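Local coordinates for DsbA-like disulfide oxidoreductase (Wolbachia endosymbiont of Drosophila melanogaster, PDB 6EEZ), which probably shuffles disulfide bonds in other proteins, acting as a DsbA-like thiol-disulfide isomerase of the thioredoxin superfamily that forms homotrimers, at residues S34-G39 / K65-D70. Sequence-based numbering, arbitrary orientation.
Sequences SVIAVG and KYIFRD
The Y66 ring packs obliquely against A37 and G39, the tightly packed part of this contact. With CG trans to the backbone N (chi1 -168°), the ring extends forward along strand 36-39, from A37 to G39: CD2 rests 3.7 Å from A37 CB, and the hydroxyl ends 3.5 Å from G39 CA. G39 carries no side chain, and Y66 OH occupies the space one would need; the hydroxyl is buried here without a polar partner. L162 and helix 52-60 (I55, I59) also pack on the ring, while the F68 ring turns one face to Y66 CD1.

Beneath the rings the two strands run parallel, with I67 N bonded to A37 O at 2.8 Å, G39 N to I67 O at 2.9 Å and R69 N to G39 O. The pair belongs to the beta-alpha-beta crossover of the thioredoxin fold, whose helical connection contains the C45-C48 disulfide; strands 27-29 and 161-164 flank it.

On the other face I36, V38, K65, I67 and R69 meet through branch ends and chain methylenes. The I36 and I67 side chains cross at an angle, CG2 of I36 3.8 Å from CD1 of I67, and V38 CG1 lies alongside R69 CG at 3.9 Å. R69 then bends at chi2 (-57°), carrying its guanidinium away from 34-39 to S147, with Y25 as a cation-pi partner. The contact is looser toward V35 and I36, which are partly open to solvent: the K65 N to V35 O bond is 3.1 Å long and bent (153° at the hydrogen), and I36 has the K65 aliphatic chain beside it, CG2 to CE 4.0 Å.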
loop_
_atom_site.group_PDB
_atom_site.type_symbol
_atom_site.label_atom_id
_atom_site.label_comp_id
_atom_site.label_asym_id
_atom_site.label_seq_id
_atom_site.Cartn_x
_atom_site.Cartn_y
_atom_site.Cartn_z
ATOM N N SER A 34 2.671 -15.313 9.757
ATOM C CA SER A 34 2.699 -14.405 10.919
ATOM C C SER A 34 3.625 -13.207 10.687
ATOM O O SER A 34 3.614 -12.246 11.469
ATOM C CB SER A 34 3.139 -15.143 12.186
ATOM O OG SER A 34 2.217 -16.176 12.517
ATOM N N VAL A 35 4.441 -13.276 9.635
ATOM C CA VAL A 35 5.318 -12.173 9.280
ATOM C C VAL A 35 4.613 -11.278 8.272
ATOM O O VAL A 35 4.603 -11.556 7.073
ATOM C CB VAL A 35 6.651 -12.671 8.705
ATOM C CG1 VAL A 35 7.598 -11.501 8.452
ATOM C CG2 VAL A 35 7.285 -13.678 9.661
ATOM N N ILE A 36 4.029 -10.207 8.781
ATOM C CA ILE A 36 3.147 -9.356 8.015
ATOM C C ILE A 36 3.800 -7.999 7.763
ATOM O O ILE A 36 4.192 -7.299 8.701
ATOM C CB ILE A 36 1.813 -9.181 8.763
ATOM C CG1 ILE A 36 1.180 -10.559 9.000
ATOM C CG2 ILE A 36 0.875 -8.245 8.034
ATOM C CD1 ILE A 36 -0.021 -10.537 9.884
ATOM N N ALA A 37 3.938 -7.647 6.492
ATOM C CA ALA A 37 4.440 -6.337 6.125
ATOM C C ALA A 37 3.260 -5.437 5.779
ATOM O O ALA A 37 2.269 -5.907 5.222
ATOM C CB ALA A 37 5.397 -6.450 4.963
ATOM N N VAL A 38 3.353 -4.154 6.125
ATOM C CA VAL A 38 2.306 -3.190 5.806
ATOM C C VAL A 38 2.907 -1.948 5.147
ATOM O O VAL A 38 3.618 -1.167 5.792
ATOM C CB VAL A 38 1.514 -2.789 7.055
ATOM C CG1 VAL A 38 0.276 -2.023 6.660
ATOM C CG2 VAL A 38 1.148 -4.033 7.904
ATOM N N GLY A 39 2.621 -1.773 3.853
ATOM C CA GLY A 39 3.271 -0.743 3.051
ATOM C C GLY A 39 2.355 0.448 2.876
ATOM O O GLY A 39 1.163 0.264 2.639
ATOM N N LYS A 65 2.953 -11.876 4.496
ATOM C CA LYS A 65 1.753 -11.251 4.000
ATOM C C LYS A 65 2.107 -9.784 3.850
ATOM O O LYS A 65 2.696 -9.191 4.752
ATOM C CB LYS A 65 0.550 -11.443 4.930
ATOM C CG LYS A 65 -0.751 -10.884 4.341
ATOM C CD LYS A 65 -1.990 -11.203 5.184
ATOM C CE LYS A 65 -2.160 -10.224 6.367
ATOM N NZ LYS A 65 -3.601 -10.045 6.810
ATOM N N TYR A 66 1.759 -9.211 2.709
ATOM C CA TYR A 66 1.997 -7.803 2.440
ATOM C C TYR A 66 0.669 -7.085 2.250
ATOM O O TYR A 66 -0.052 -7.322 1.280
ATOM C CB TYR A 66 2.870 -7.634 1.215
ATOM C CG TYR A 66 3.415 -6.217 1.029
ATOM C CD1 TYR A 66 2.615 -5.198 0.510
ATOM C CD2 TYR A 66 4.727 -5.915 1.362
ATOM C CE1 TYR A 66 3.122 -3.888 0.334
ATOM C CE2 TYR A 66 5.234 -4.632 1.193
ATOM C CZ TYR A 66 4.431 -3.630 0.676
ATOM O OH TYR A 66 4.964 -2.388 0.516
ATOM N N ILE A 67 0.355 -6.199 3.187
ATOM C CA ILE A 67 -0.865 -5.402 3.137
ATOM C C ILE A 67 -0.552 -4.053 2.488
ATOM O O ILE A 67 0.483 -3.464 2.767
ATOM C CB ILE A 67 -1.444 -5.206 4.546
ATOM C CG1 ILE A 67 -1.760 -6.565 5.147
ATOM C CG2 ILE A 67 -2.683 -4.308 4.528
ATOM C CD1 ILE A 67 -2.170 -6.517 6.581
ATOM N N PHE A 68 -1.448 -3.582 1.623
ATOM C CA PHE A 68 -1.269 -2.321 0.878
ATOM C C PHE A 68 -2.153 -1.237 1.460
ATOM O O PHE A 68 -3.387 -1.362 1.463
ATOM C CB PHE A 68 -1.603 -2.493 -0.603
ATOM C CG PHE A 68 -0.759 -3.525 -1.303
ATOM C CD1 PHE A 68 0.513 -3.213 -1.765
ATOM C CD2 PHE A 68 -1.239 -4.809 -1.492
ATOM C CE1 PHE A 68 1.302 -4.166 -2.417
ATOM C CE2 PHE A 68 -0.455 -5.781 -2.149
ATOM C CZ PHE A 68 0.822 -5.445 -2.598
ATOM N N ARG A 69 -1.513 -0.184 1.974
ATOM C CA ARG A 69 -2.229 0.995 2.440
ATOM C C ARG A 69 -2.053 2.172 1.514
ATOM O O ARG A 69 -0.993 2.773 1.444
ATOM C CB ARG A 69 -1.768 1.369 3.832
ATOM C CG ARG A 69 -2.215 0.363 4.835
ATOM C CD ARG A 69 -3.721 0.235 4.793
ATOM N NE ARG A 69 -4.194 -0.246 6.068
ATOM C CZ ARG A 69 -4.717 0.492 7.036
ATOM N NH1 ARG A 69 -4.913 1.785 6.889
ATOM N NH2 ARG A 69 -5.086 -0.105 8.146
ATOM N N ASP A 70 -3.125 2.472 0.797
ATOM C CA ASP A 70 -3.158 3.578 -0.138
ATOM C C ASP A 70 -3.317 4.854 0.669
ATOM O O ASP A 70 -4.376 5.081 1.259
ATOM C CB ASP A 70 -4.301 3.391 -1.140
ATOM C CG ASP A 70 -3.995 2.320 -2.166
ATOM O OD1 ASP A 70 -3.100 2.542 -3.008
ATOM O OD2 ASP A 70 -4.622 1.244 -2.116
#